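Local coordinates for CELL WALL surface anchor family protein (Streptococcus pneumoniae, PDB 2X9Z) that forms the repeating backbone subunit of the pneumococcal pilus, a surface fibre probably used in cell adhesion, at residues Asp32-Glu37 and Pro256-Tyr261; Phe181-Ala186 and Val204-Leu209; Asp228-Thr233 and Ala239-Lys244; Gln193-Thr198 and Tyr215-Arg220. The protein carries 1 engineered substitution. All blocks are in the same frame, centred on the assembly; numbering follows the deposited sequence.

Contact 1 (Asp32-Glu37 and Pro256-Tyr261); sequences DVVEYE and PKVVTY
Val34 and Val258 lie across from each other with their CA atoms 8.8 Å apart, and Tyr36 and Pro256 follow at 9.1 Å, so residues 32-37 and 256-261 run in opposite senses without any backbone hydrogen bond between them. In one of the two conformers of Val258, its CG1 meets Val34 CG1 at 4.2 Å, the valines sliding past each other rather than meeting end-on. This is the face-to-face packing of a beta-sandwich: strand 33-42 belongs to a five-stranded antiparallel sheet, whereas 257-259, the last strand of the chain, sits between 26-27 and 130-139 in the mixed sheet opposite. Tyr36 reaches across with CG anti to its carbonyl carbon (chi1 -74°), and the far end of the ring arrives at the second segment. Pro256 CG touches the ring at its edge, in plane, 3.7 Å from Tyr36 CE2, while in that same conformer Val258 CG1 lies 4.0 Å from Tyr36 OH. The buried phenol is satisfied through a water: Tyr36 OH donates to it over 2.8 Å, and the water donates in turn to Pro256 O at 2.9 Å. Pro256 O also accepts from Ser131 OG, and the Tyr36 ring meets those of Tyr116 and Phe9.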
loop_
_atom_site.group_PDB
_atom_site.type_symbol
_atom_site.label_atom_id
_atom_site.label_comp_id
_atom_site.label_asym_id
_atom_site.label_seq_id
_atom_site.Cartn_x
_atom_site.Cartn_y
_atom_site.Cartn_z
ATOM N N ASP A 32 3.584 -10.763 20.194
ATOM C CA ASP A 32 2.393 -11.343 19.577
ATOM C C ASP A 32 2.559 -11.483 18.058
ATOM O O ASP A 32 3.012 -10.558 17.381
ATOM C CB ASP A 32 1.150 -10.483 19.846
ATOM C CG ASP A 32 0.577 -10.668 21.249
ATOM O OD1 ASP A 32 1.116 -11.468 22.036
ATOM O OD2 ASP A 32 -0.433 -9.998 21.557
ATOM N N VAL A 33 2.168 -12.636 17.535
ATOM C CA VAL A 33 2.096 -12.847 16.098
ATOM C C VAL A 33 0.704 -12.451 15.628
ATOM O O VAL A 33 -0.287 -13.088 15.981
ATOM C CB VAL A 33 2.404 -14.312 15.720
ATOM C CG1 VAL A 33 2.192 -14.525 14.227
ATOM C CG2 VAL A 33 3.827 -14.672 16.120
ATOM N N VAL A 34 0.639 -11.381 14.844
ATOM C CA VAL A 34 -0.630 -10.807 14.416
ATOM C C VAL A 34 -0.926 -11.269 12.989
ATOM O O VAL A 34 -0.113 -11.069 12.088
ATOM C CB VAL A 34 -0.574 -9.263 14.470
ATOM C CG1 VAL A 34 -1.920 -8.661 14.095
ATOM C CG2 VAL A 34 -0.133 -8.793 15.864
ATOM N N GLU A 35 -2.085 -11.888 12.789
ATOM C CA GLU A 35 -2.436 -12.457 11.492
ATOM C C GLU A 35 -3.321 -11.510 10.693
ATOM O O GLU A 35 -4.313 -10.983 11.206
ATOM C CB GLU A 35 -3.135 -13.800 11.679
ATOM C CG GLU A 35 -2.243 -14.846 12.326
ATOM C CD GLU A 35 -2.987 -16.118 12.647
ATOM O OE1 GLU A 35 -3.773 -16.114 13.619
ATOM O OE2 GLU A 35 -2.788 -17.116 11.928
ATOM N N TYR A 36 -2.958 -11.322 9.426
ATOM C CA TYR A 36 -3.624 -10.386 8.532
ATOM C C TYR A 36 -4.190 -11.065 7.297
ATOM O O TYR A 36 -3.723 -12.123 6.876
ATOM C CB TYR A 36 -2.625 -9.335 8.054
ATOM C CG TYR A 36 -2.252 -8.298 9.090
ATOM C CD1 TYR A 36 -1.171 -8.486 9.947
ATOM C CD2 TYR A 36 -2.976 -7.127 9.206
ATOM C CE1 TYR A 36 -0.830 -7.529 10.889
ATOM C CE2 TYR A 36 -2.639 -6.173 10.130
ATOM C CZ TYR A 36 -1.569 -6.370 10.968
ATOM O OH TYR A 36 -1.260 -5.399 11.895
ATOM N N GLU A 37 -5.179 -10.418 6.695
ATOM C CA GLU A 37 -5.676 -10.853 5.402
ATOM C C GLU A 37 -6.120 -9.663 4.557
ATOM O O GLU A 37 -6.624 -8.653 5.074
ATOM C CB GLU A 37 -6.815 -11.857 5.565
ATOM C CG GLU A 37 -8.057 -11.282 6.200
ATOM C CD GLU A 37 -9.118 -12.332 6.453
ATOM O OE1 GLU A 37 -10.311 -11.982 6.439
ATOM O OE2 GLU A 37 -8.759 -13.509 6.672
ATOM N N PRO A 256 -6.470 -1.754 9.462
ATOM C CA PRO A 256 -6.602 -2.134 10.870
ATOM C C PRO A 256 -5.433 -1.574 11.662
ATOM O O PRO A 256 -4.426 -1.179 11.078
ATOM C CB PRO A 256 -6.513 -3.662 10.813
ATOM C CG PRO A 256 -5.577 -3.918 9.672
ATOM C CD PRO A 256 -5.856 -2.822 8.652
ATOM N N LYS A 257 -5.573 -1.526 12.979
ATOM C CA LYS A 257 -4.510 -1.021 13.844
ATOM C C LYS A 257 -4.304 -1.918 15.049
ATOM O O LYS A 257 -5.236 -2.586 15.510
ATOM C CB LYS A 257 -4.825 0.398 14.332
ATOM C CG LYS A 257 -4.866 1.443 13.230
ATOM C CD LYS A 257 -5.275 2.790 13.789
ATOM C CE LYS A 257 -5.337 3.832 12.693
ATOM N NZ LYS A 257 -6.102 3.329 11.522
ATOM N N VAL A 258 -3.076 -1.944 15.553
ATOM C CA VAL A 258 -2.791 -2.619 16.808
ATOM C C VAL A 258 -2.180 -1.619 17.780
ATOM O O VAL A 258 -1.674 -0.571 17.374
ATOM C CB VAL A 258 -1.834 -3.808 16.622
ATOM C CG1 VAL A 258 -2.417 -4.798 15.631
ATOM C CG2 VAL A 258 -0.471 -3.326 16.165
ATOM N N VAL A 259 -2.240 -1.934 19.065
ATOM C CA VAL A 259 -1.670 -1.065 20.081
ATOM C C VAL A 259 -1.273 -1.918 21.271
ATOM O O VAL A 259 -1.781 -3.027 21.441
ATOM C CB VAL A 259 -2.669 0.040 20.492
ATOM C CG1 VAL A 259 -3.868 -0.557 21.223
ATOM C CG2 VAL A 259 -1.982 1.120 21.330
ATOM N N THR A 260 -0.343 -1.412 22.072
ATOM C CA THR A 260 0.016 -2.053 23.326
ATOM C C THR A 260 -0.016 -1.012 24.439
ATOM O O THR A 260 0.116 0.180 24.175
ATOM C CB THR A 260 1.404 -2.714 23.237
ATOM O OG1 THR A 260 1.597 -3.572 24.365
ATOM C CG2 THR A 260 2.504 -1.671 23.190
ATOM N N TYR A 261 -0.217 -1.464 25.674
ATOM C CA TYR A 261 -0.264 -0.571 26.827
ATOM C C TYR A 261 0.741 -0.997 27.890
ATOM O O TYR A 261 1.213 -2.133 27.888
ATOM C CB TYR A 261 -1.670 -0.543 27.431
ATOM C CG TYR A 261 -2.726 -0.035 26.479
ATOM C CD1 TYR A 261 -3.528 -0.919 25.765
ATOM C CD2 TYR A 261 -2.917 1.328 26.286
ATOM C CE1 TYR A 261 -4.492 -0.461 24.894
ATOM C CE2 TYR A 261 -3.876 1.795 25.411
ATOM C CZ TYR A 261 -4.661 0.899 24.718
ATOM O OH TYR A 261 -5.619 1.363 23.844
HETATM O O HOH W 1 -2.167 -2.953 10.769
#

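Contact 2 (Phe181-Ala186 and Val204-Leu209); sequences FDLVNA and VTVNGL
Leu183 and Val206 reach toward each other tip to tip across the core of a Cna-B-like beta-sandwich. Leu183 comes from strand 179-185, the middle strand of a three-stranded antiparallel sheet; Val206 ends strand 203-206, which lies at the margin of the four-stranded mixed sheet facing it. Their CA atoms are 8.7 Å apart, and no hydrogen bond joins the two segments, so the meeting is wholly apolar. Leu183 has CG anti to its backbone N (chi1 -173°), and CD2 is anti to CA in turn, which stretches the side chain to its full length and puts that one methyl at the front. CD2 comes down on the isopropyl group of Val206 almost evenly: CG1 is 3.9 Å from Leu183 CD2, with Val206 CB and CG2 both at 4.1 Å.

Leu209 approaches the same methyl from the loop beyond the strand. Gly208, with phi 75°, turns the chain there, and Leu209 then points back into the sandwich, also tip to tip with Leu183. Both of its methyls take part, CD1 at 3.7 Å and CD2 at 4.0 Å from Leu183 CD2. Around this cluster, Leu159 of the mixed sheet packs against both leucines, while Tyr215 and Phe217 of strand 215-219 lie against Leu183, and Val195 lies against Val206. The two partners of the leucine methyl also touch each other, Val206 CG1 lying 3.8 Å from Leu209 CD1.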
loop_
_atom_site.group_PDB
_atom_site.type_symbol
_atom_site.label_atom_id
_atom_site.label_comp_id
_atom_site.label_asym_id
_atom_site.label_seq_id
_atom_site.Cartn_x
_atom_site.Cartn_y
_atom_site.Cartn_z
ATOM N N PHE A 181 -0.453 15.913 -2.632
ATOM C CA PHE A 181 -0.221 14.784 -1.737
ATOM C C PHE A 181 -0.748 15.099 -0.354
ATOM O O PHE A 181 -0.582 16.207 0.142
ATOM C CB PHE A 181 1.275 14.477 -1.598
ATOM C CG PHE A 181 1.943 14.120 -2.889
ATOM C CD1 PHE A 181 2.314 15.107 -3.791
ATOM C CD2 PHE A 181 2.220 12.794 -3.201
ATOM C CE1 PHE A 181 2.943 14.775 -4.985
ATOM C CE2 PHE A 181 2.846 12.456 -4.393
ATOM C CZ PHE A 181 3.200 13.447 -5.283
ATOM N N ASP A 182 -1.366 14.113 0.275
ATOM C CA ASP A 182 -1.704 14.230 1.678
ATOM C C ASP A 182 -0.621 13.547 2.495
ATOM O O ASP A 182 -0.320 12.366 2.289
ATOM C CB ASP A 182 -3.068 13.606 1.938
ATOM C CG ASP A 182 -4.185 14.394 1.288
ATOM O OD1 ASP A 182 -4.322 15.597 1.601
ATOM O OD2 ASP A 182 -4.916 13.823 0.458
ATOM N N LEU A 183 0.003 14.304 3.389
ATOM C CA LEU A 183 0.935 13.718 4.335
ATOM C C LEU A 183 0.117 13.185 5.510
ATOM O O LEU A 183 -0.548 13.943 6.212
ATOM C CB LEU A 183 1.972 14.743 4.797
ATOM C CG LEU A 183 3.091 14.170 5.674
ATOM C CD1 LEU A 183 3.978 13.214 4.890
ATOM C CD2 LEU A 183 3.923 15.280 6.305
ATOM N N VAL A 184 0.159 11.870 5.694
ATOM C CA VAL A 184 -0.676 11.179 6.666
ATOM C C VAL A 184 0.216 10.547 7.724
ATOM O O VAL A 184 1.273 10.002 7.407
ATOM C CB VAL A 184 -1.485 10.062 5.959
ATOM C CG1 VAL A 184 -2.430 9.363 6.928
ATOM C CG2 VAL A 184 -2.250 10.630 4.757
ATOM N N ASN A 185 -0.199 10.632 8.982
ATOM C CA ASN A 185 0.453 9.880 10.044
ATOM C C ASN A 185 0.240 8.402 9.733
ATOM O O ASN A 185 -0.899 7.947 9.701
ATOM C CB ASN A 185 -0.164 10.251 11.398
ATOM C CG ASN A 185 0.459 9.496 12.560
ATOM O OD1 ASN A 185 0.762 8.311 12.464
ATOM N ND2 ASN A 185 0.630 10.183 13.677
ATOM N N ALA A 186 1.319 7.661 9.476
ATOM C CA ALA A 186 1.200 6.285 8.993
ATOM C C ALA A 186 0.691 5.348 10.077
ATOM O O ALA A 186 0.173 4.274 9.789
ATOM C CB ALA A 186 2.532 5.794 8.444
ATOM N N VAL A 204 9.226 19.084 -2.724
ATOM C CA VAL A 204 8.484 19.874 -1.759
ATOM C C VAL A 204 8.780 19.339 -0.356
ATOM O O VAL A 204 8.890 18.127 -0.157
ATOM C CB VAL A 204 6.975 19.866 -2.074
ATOM C CG1 VAL A 204 6.402 18.454 -1.989
ATOM C CG2 VAL A 204 6.225 20.828 -1.161
ATOM N N THR A 205 8.925 20.245 0.608
ATOM C CA THR A 205 9.316 19.872 1.961
ATOM C C THR A 205 8.270 20.298 2.980
ATOM O O THR A 205 7.739 21.410 2.915
ATOM C CB THR A 205 10.676 20.495 2.346
ATOM O OG1 THR A 205 11.677 20.067 1.415
ATOM C CG2 THR A 205 11.083 20.084 3.759
ATOM N N VAL A 206 7.973 19.399 3.909
ATOM C CA VAL A 206 7.139 19.722 5.055
ATOM C C VAL A 206 8.032 19.876 6.285
ATOM O O VAL A 206 8.908 19.050 6.530
ATOM C CB VAL A 206 6.077 18.639 5.304
ATOM C CG1 VAL A 206 5.261 18.970 6.545
ATOM C CG2 VAL A 206 5.174 18.492 4.084
ATOM N N ASN A 207 7.825 20.949 7.039
ATOM C CA ASN A 207 8.653 21.216 8.206
ATOM C C ASN A 207 7.873 20.989 9.498
ATOM O O ASN A 207 6.651 20.849 9.473
ATOM C CB ASN A 207 9.181 22.655 8.168
ATOM C CG ASN A 207 9.546 23.115 6.763
ATOM O OD1 ASN A 207 8.871 23.968 6.184
ATOM N ND2 ASN A 207 10.625 22.566 6.216
ATOM N N GLY A 208 8.585 20.936 10.621
ATOM C CA GLY A 208 7.954 20.940 11.929
ATOM C C GLY A 208 7.281 19.644 12.341
ATOM O O GLY A 208 6.362 19.653 13.164
ATOM N N LEU A 209 7.750 18.531 11.781
ATOM C CA LEU A 209 7.178 17.217 12.061
ATOM C C LEU A 209 7.839 16.557 13.269
ATOM O O LEU A 209 8.874 17.016 13.755
ATOM C CB LEU A 209 7.294 16.314 10.824
ATOM C CG LEU A 209 6.541 16.811 9.589
ATOM C CD1 LEU A 209 6.968 16.065 8.331
ATOM C CD2 LEU A 209 5.043 16.690 9.822
#

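Contact 3 (Asp228-Thr233 and Ala239-Lys244)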
loop_
_atom_site.group_PDB
_atom_site.type_symbol
_atom_site.label_atom_id
_atom_site.label_comp_id
_atom_site.label_asym_id
_atom_site.label_seq_id
_atom_site.Cartn_x
_atom_site.Cartn_y
_atom_site.Cartn_z
ATOM N N ASP A 228 4.504 5.215 -8.159
ATOM C CA ASP A 228 5.504 4.208 -7.817
ATOM C C ASP A 228 6.393 4.793 -6.717
ATOM O O ASP A 228 7.302 5.595 -6.987
ATOM C CB ASP A 228 6.302 3.869 -9.087
ATOM C CG ASP A 228 7.547 3.033 -8.832
ATOM O OD1 ASP A 228 7.771 2.535 -7.703
ATOM O OD2 ASP A 228 8.316 2.870 -9.807
ATOM N N TYR A 229 6.110 4.415 -5.470
ATOM C CA TYR A 229 6.836 4.939 -4.314
ATOM C C TYR A 229 8.132 4.148 -4.135
ATOM O O TYR A 229 8.121 2.913 -4.022
ATOM C CB TYR A 229 5.982 4.854 -3.047
ATOM C CG TYR A 229 4.642 5.560 -3.155
ATOM C CD1 TYR A 229 3.531 4.902 -3.680
ATOM C CD2 TYR A 229 4.484 6.878 -2.722
ATOM C CE1 TYR A 229 2.303 5.535 -3.781
ATOM C CE2 TYR A 229 3.255 7.523 -2.818
ATOM C CZ TYR A 229 2.168 6.843 -3.342
ATOM O OH TYR A 229 0.947 7.467 -3.426
ATOM N N GLN A 230 9.252 4.857 -4.144
ATOM C CA GLN A 230 10.565 4.221 -4.063
ATOM C C GLN A 230 10.852 3.738 -2.639
ATOM O O GLN A 230 10.336 4.287 -1.660
ATOM C CB GLN A 230 11.648 5.215 -4.497
ATOM C CG GLN A 230 11.407 5.810 -5.869
ATOM C CD GLN A 230 11.307 4.745 -6.933
ATOM O OE1 GLN A 230 10.274 4.593 -7.592
ATOM N NE2 GLN A 230 12.374 3.987 -7.102
ATOM N N GLU A 231 11.695 2.725 -2.514
ATOM C CA GLU A 231 12.095 2.272 -1.192
ATOM C C GLU A 231 12.789 3.397 -0.424
ATOM O O GLU A 231 13.425 4.271 -1.021
ATOM C CB GLU A 231 13.003 1.046 -1.295
ATOM C CG GLU A 231 12.340 -0.174 -1.930
ATOM C CD GLU A 231 11.160 -0.708 -1.121
ATOM O OE1 GLU A 231 11.227 -0.741 0.126
ATOM O OE2 GLU A 231 10.161 -1.114 -1.742
ATOM N N ILE A 232 12.656 3.372 0.900
ATOM C CA ILE A 232 13.263 4.390 1.758
ATOM C C ILE A 232 14.757 4.139 1.919
ATOM O O ILE A 232 15.184 3.000 2.134
ATOM C CB ILE A 232 12.593 4.433 3.164
ATOM C CG1 ILE A 232 11.092 4.696 3.033
ATOM C CG2 ILE A 232 13.280 5.449 4.082
ATOM C CD1 ILE A 232 10.742 5.906 2.212
ATOM N N THR A 233 15.545 5.204 1.804
ATOM C CA THR A 233 16.991 5.127 1.998
ATOM C C THR A 233 17.475 6.033 3.128
ATOM O O THR A 233 18.514 5.772 3.734
ATOM C CB THR A 233 17.766 5.513 0.718
ATOM O OG1 THR A 233 17.499 6.884 0.385
ATOM C CG2 THR A 233 17.366 4.622 -0.443
ATOM N N ALA A 239 10.725 9.464 -2.176
ATOM C CA ALA A 239 10.740 9.660 -3.623
ATOM C C ALA A 239 9.587 8.907 -4.274
ATOM O O ALA A 239 9.261 7.778 -3.892
ATOM C CB ALA A 239 12.071 9.206 -4.224
ATOM N N VAL A 240 8.973 9.545 -5.264
ATOM C CA VAL A 240 7.875 8.946 -6.006
ATOM C C VAL A 240 8.123 9.117 -7.502
ATOM O O VAL A 240 8.562 10.183 -7.949
ATOM C CB VAL A 240 6.530 9.598 -5.636
ATOM C CG1 VAL A 240 5.375 8.909 -6.354
ATOM C CG2 VAL A 240 6.318 9.547 -4.129
ATOM N N LYS A 241 7.855 8.068 -8.270
ATOM C CA LYS A 241 7.958 8.124 -9.722
ATOM C C LYS A 241 6.563 7.914 -10.288
ATOM O O LYS A 241 5.931 6.901 -10.000
ATOM C CB LYS A 241 8.923 7.045 -10.220
ATOM C CG LYS A 241 9.104 7.043 -11.729
ATOM C CD LYS A 241 10.389 6.338 -12.149
ATOM C CE LYS A 241 10.294 4.827 -12.010
ATOM N NZ LYS A 241 11.497 4.145 -12.601
ATOM N N ASN A 242 6.077 8.881 -11.063
ATOM C CA ASN A 242 4.760 8.781 -11.673
ATOM C C ASN A 242 4.858 8.250 -13.085
ATOM O O ASN A 242 5.571 8.825 -13.912
ATOM C CB ASN A 242 4.087 10.146 -11.719
ATOM C CG ASN A 242 3.849 10.716 -10.349
ATOM O OD1 ASN A 242 3.493 10.042 -9.397
ATOM N N TRP A 243 4.135 7.164 -13.352
ATOM C CA TRP A 243 4.137 6.516 -14.658
ATOM C C TRP A 243 2.842 6.823 -15.392
ATOM O O TRP A 243 1.761 6.671 -14.823
ATOM C CB TRP A 243 4.212 4.998 -14.497
ATOM C CG TRP A 243 5.456 4.428 -13.895
ATOM C CD1 TRP A 243 5.843 4.490 -12.579
ATOM C CD2 TRP A 243 6.435 3.616 -14.565
ATOM N NE1 TRP A 243 7.018 3.788 -12.404
ATOM C CE2 TRP A 243 7.404 3.251 -13.604
ATOM C CE3 TRP A 243 6.596 3.179 -15.886
ATOM C CZ2 TRP A 243 8.516 2.463 -13.921
ATOM C CZ3 TRP A 243 7.706 2.393 -16.201
ATOM C CH2 TRP A 243 8.648 2.045 -15.222
ATOM N N LYS A 244 2.937 7.223 -16.658
ATOM C CA LYS A 244 1.737 7.493 -17.450
ATOM C C LYS A 244 1.120 6.182 -17.959
ATOM O O LYS A 244 1.166 5.884 -19.152
ATOM C CB LYS A 244 2.065 8.422 -18.617
ATOM C CG LYS A 244 0.860 9.105 -19.214
ATOM C CD LYS A 244 1.282 9.989 -20.385
ATOM C CE LYS A 244 0.110 10.767 -20.942
ATOM N NZ LYS A 244 0.587 11.776 -21.924
HETATM O O HOH W 2 8.829 6.534 -1.339
HETATM O O HOH W 3 12.161 7.058 -1.293
#
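Asp228 and Lys241 grip each other through their backbones as a hydrogen-bonded antiparallel pair, Lys241 N giving to Asp228 O at 2.8 Å and Asp228 N to Lys241 O at 2.9 Å. A third backbone bond, from Gln230 N to Ala239 O (2.9 Å), follows just past the end of strand 226-229. The Asp228 carboxylate adds a side-chain link: Trp243 NE1 donates to the anti lone pair of Asp228 OD2 over 3.0 Å, nearly straight at 162°, with that oxygen in the indole plane and carboxylate and ring tilted 27° apart. Asn146 ND2 bonds the other oxygen, OD1, so the group is held from both ends. Lys241 NZ stays 4.4 Å from Asp228 OD2, beyond a salt bridge. On the other face, Tyr229 and Val240 form the non-hydrogen-bonded pair: in one of the two conformers of Val240, its CG2 packs 3.5 Å from Tyr229 CD2 and CG1 lies over the ring near its rim, while Tyr229 OH accepts from Glu219 N. Strands 226-229 and 237-243 make a beta hairpin at the margin of a Cna-B-like sheet, whose hallmark sits between Lys241 and Trp243: Asn242 CG is joined covalently to Lys163 NZ in an intramolecular isopeptide bond.

Contact 4 (Gln193-Thr198 and Tyr215-Arg220); sequences QTVTLT and YKFVER
Arg220 and Thr194 meet on the outer face of a three-stranded antiparallel sheet, part of a Cna-B-like beta-sandwich. Strands 191-197 and 215-219 flank strand 179-185 here, so the contact spans the middle strand, with Thr194 and Phe217 CA atoms 8.8 Å apart and no hydrogen bond between the segments. From CB the arginine sets out with CG anti to its carbonyl carbon (chi1 -64°) and runs extended through CG and CD to NE, passing Thr180 of the middle strand. NE lies close to Asp182 OD2. At CZ the side chain first meets Thr194, whose CG2 stands 4.0 Å away over one face of the guanidinium group, the two side chains crossing at about a right angle. NH2 goes further: it lies 3.5 Å from Thr194 CG2 and also makes a salt bridge to Asp182 OD1. That same oxygen accepts a hydrogen bond from Thr194 OG1, so Asp182 holds both partners from the strand between them, which probably fixes the rotation of the guanidinium with one face against the threonine methyl.

The other face of the sheet turns to the buried core, where Phe217 packs on Leu159, Leu161 and Val206 of the opposite sheet. Val195 crosses it at about a right angle: chi1 of -58° sets CG1 anti to the carbonyl carbon and leaves CG2 between backbone N and carbonyl carbon, 4.0 Å from Phe217 CE1.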
loop_
_atom_site.group_PDB
_atom_site.type_symbol
_atom_site.label_atom_id
_atom_site.label_comp_id
_atom_site.label_asym_id
_atom_site.label_seq_id
_atom_site.Cartn_x
_atom_site.Cartn_y
_atom_site.Cartn_z
ATOM N N GLN A 193 -0.758 17.231 6.810
ATOM C CA GLN A 193 -0.514 18.349 5.906
ATOM C C GLN A 193 -0.886 17.940 4.495
ATOM O O GLN A 193 -0.857 16.761 4.158
ATOM C CB GLN A 193 0.955 18.778 5.956
ATOM C CG GLN A 193 1.237 20.165 5.382
ATOM C CD GLN A 193 0.844 21.290 6.330
ATOM O OE1 GLN A 193 0.469 21.054 7.484
ATOM N NE2 GLN A 193 0.945 22.523 5.850
ATOM N N THR A 194 -1.266 18.916 3.688
ATOM C CA THR A 194 -1.504 18.688 2.275
ATOM C C THR A 194 -0.549 19.590 1.521
ATOM O O THR A 194 -0.477 20.785 1.803
ATOM C CB THR A 194 -2.957 19.010 1.894
ATOM O OG1 THR A 194 -3.834 18.129 2.611
ATOM C CG2 THR A 194 -3.175 18.836 0.396
ATOM N N VAL A 195 0.211 19.012 0.594
ATOM C CA VAL A 195 1.199 19.769 -0.162
ATOM C C VAL A 195 0.924 19.646 -1.650
ATOM O O VAL A 195 0.295 18.688 -2.097
ATOM C CB VAL A 195 2.642 19.294 0.126
ATOM C CG1 VAL A 195 2.957 19.416 1.607
ATOM C CG2 VAL A 195 2.847 17.859 -0.351
ATOM N N THR A 196 1.388 20.630 -2.406
ATOM C CA THR A 196 1.189 20.650 -3.845
ATOM C C THR A 196 2.519 20.851 -4.552
ATOM O O THR A 196 3.308 21.720 -4.167
ATOM C CB THR A 196 0.234 21.787 -4.248
ATOM O OG1 THR A 196 -1.070 21.533 -3.709
ATOM C CG2 THR A 196 0.149 21.901 -5.759
ATOM N N LEU A 197 2.757 20.053 -5.583
ATOM C CA LEU A 197 3.942 20.194 -6.405
ATOM C C LEU A 197 3.532 20.783 -7.746
ATOM O O LEU A 197 2.847 20.132 -8.539
ATOM C CB LEU A 197 4.585 18.826 -6.606
ATOM C CG LEU A 197 5.988 18.747 -7.198
ATOM C CD1 LEU A 197 6.977 19.478 -6.301
ATOM C CD2 LEU A 197 6.398 17.287 -7.375
ATOM N N THR A 198 3.932 22.024 -7.995
ATOM C CA THR A 198 3.656 22.642 -9.283
ATOM C C THR A 198 4.547 22.005 -10.337
ATOM O O THR A 198 5.546 21.358 -10.018
ATOM C CB THR A 198 3.898 24.152 -9.259
ATOM O OG1 THR A 198 5.231 24.412 -8.804
ATOM C CG2 THR A 198 2.909 24.832 -8.330
ATOM N N TYR A 215 5.489 8.903 8.744
ATOM C CA TYR A 215 4.472 9.520 7.906
ATOM C C TYR A 215 4.534 8.936 6.504
ATOM O O TYR A 215 5.489 8.255 6.141
ATOM C CB TYR A 215 4.703 11.028 7.790
ATOM C CG TYR A 215 4.727 11.788 9.097
ATOM C CD1 TYR A 215 3.582 12.399 9.587
ATOM C CD2 TYR A 215 5.904 11.922 9.819
ATOM C CE1 TYR A 215 3.604 13.107 10.779
ATOM C CE2 TYR A 215 5.939 12.628 11.009
ATOM C CZ TYR A 215 4.785 13.222 11.483
ATOM O OH TYR A 215 4.815 13.930 12.661
ATOM N N LYS A 216 3.510 9.219 5.711
ATOM C CA LYS A 216 3.497 8.791 4.318
ATOM C C LYS A 216 2.872 9.896 3.477
ATOM O O LYS A 216 1.886 10.502 3.892
ATOM C CB LYS A 216 2.712 7.482 4.162
ATOM C CG LYS A 216 1.280 7.528 4.694
ATOM C CD LYS A 216 0.578 6.161 4.636
ATOM C CE LYS A 216 -0.874 6.270 5.101
ATOM N NZ LYS A 216 -1.566 4.953 5.187
ATOM N N PHE A 217 3.451 10.171 2.306
ATOM C CA PHE A 217 2.801 11.038 1.327
ATOM C C PHE A 217 1.908 10.155 0.464
ATOM O O PHE A 217 2.404 9.249 -0.222
ATOM C CB PHE A 217 3.808 11.741 0.406
ATOM C CG PHE A 217 4.588 12.849 1.059
ATOM C CD1 PHE A 217 4.021 14.101 1.267
ATOM C CD2 PHE A 217 5.911 12.653 1.419
ATOM C CE1 PHE A 217 4.756 15.128 1.847
ATOM C CE2 PHE A 217 6.650 13.670 1.994
ATOM C CZ PHE A 217 6.073 14.908 2.213
ATOM N N VAL A 218 0.605 10.414 0.478
ATOM C CA VAL A 218 -0.320 9.662 -0.360
ATOM C C VAL A 218 -0.736 10.553 -1.531
ATOM O O VAL A 218 -1.374 11.587 -1.340
ATOM C CB VAL A 218 -1.567 9.197 0.435
ATOM C CG1 VAL A 218 -2.430 8.288 -0.414
ATOM C CG2 VAL A 218 -1.160 8.500 1.739
ATOM N N GLU A 219 -0.348 10.163 -2.739
ATOM C CA GLU A 219 -0.671 10.948 -3.921
ATOM C C GLU A 219 -2.174 10.928 -4.185
ATOM O O GLU A 219 -2.784 9.858 -4.274
ATOM C CB GLU A 219 0.075 10.388 -5.129
ATOM C CG GLU A 219 -0.073 11.206 -6.398
ATOM C CD GLU A 219 0.841 10.708 -7.494
ATOM O OE1 GLU A 219 2.076 10.744 -7.296
ATOM O OE2 GLU A 219 0.336 10.280 -8.552
ATOM N N ARG A 220 -2.786 12.105 -4.280
ATOM C CA ARG A 220 -4.143 12.153 -4.799
ATOM C C ARG A 220 -4.116 11.752 -6.277
ATOM O O ARG A 220 -3.269 12.210 -7.034
ATOM C CB ARG A 220 -4.737 13.545 -4.620
ATOM C CG ARG A 220 -4.891 13.968 -3.151
ATOM C CD ARG A 220 -5.641 15.276 -3.019
ATOM N NE ARG A 220 -5.690 15.709 -1.629
ATOM C CZ ARG A 220 -6.264 16.831 -1.218
ATOM N NH1 ARG A 220 -6.841 17.636 -2.099
ATOM N NH2 ARG A 220 -6.260 17.144 0.071
#

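Contacts 2, 4 and 3 belong to one Cna-B-like sandwich, and contact 1 to another. Contacts 2 and 4 have centres 7 Å apart and interleave along the chain, 179-185, 191-197, 203-206 and 215-219 following in order; contact 2 joins the two sheets, contact 4 spans one. The hairpin of contact 3 comes next, its centre 13 Å from that of contact 4, and touches it, among other places, at Glu219. Contact 1 lies 25 to 28 Å from the others between centres and encloses them in sequence: after strand 237-243 the chain returns to the sandwich of contact 1 and adds 257-259. The two domains of this pilin fragment are thus joined twice, out and back.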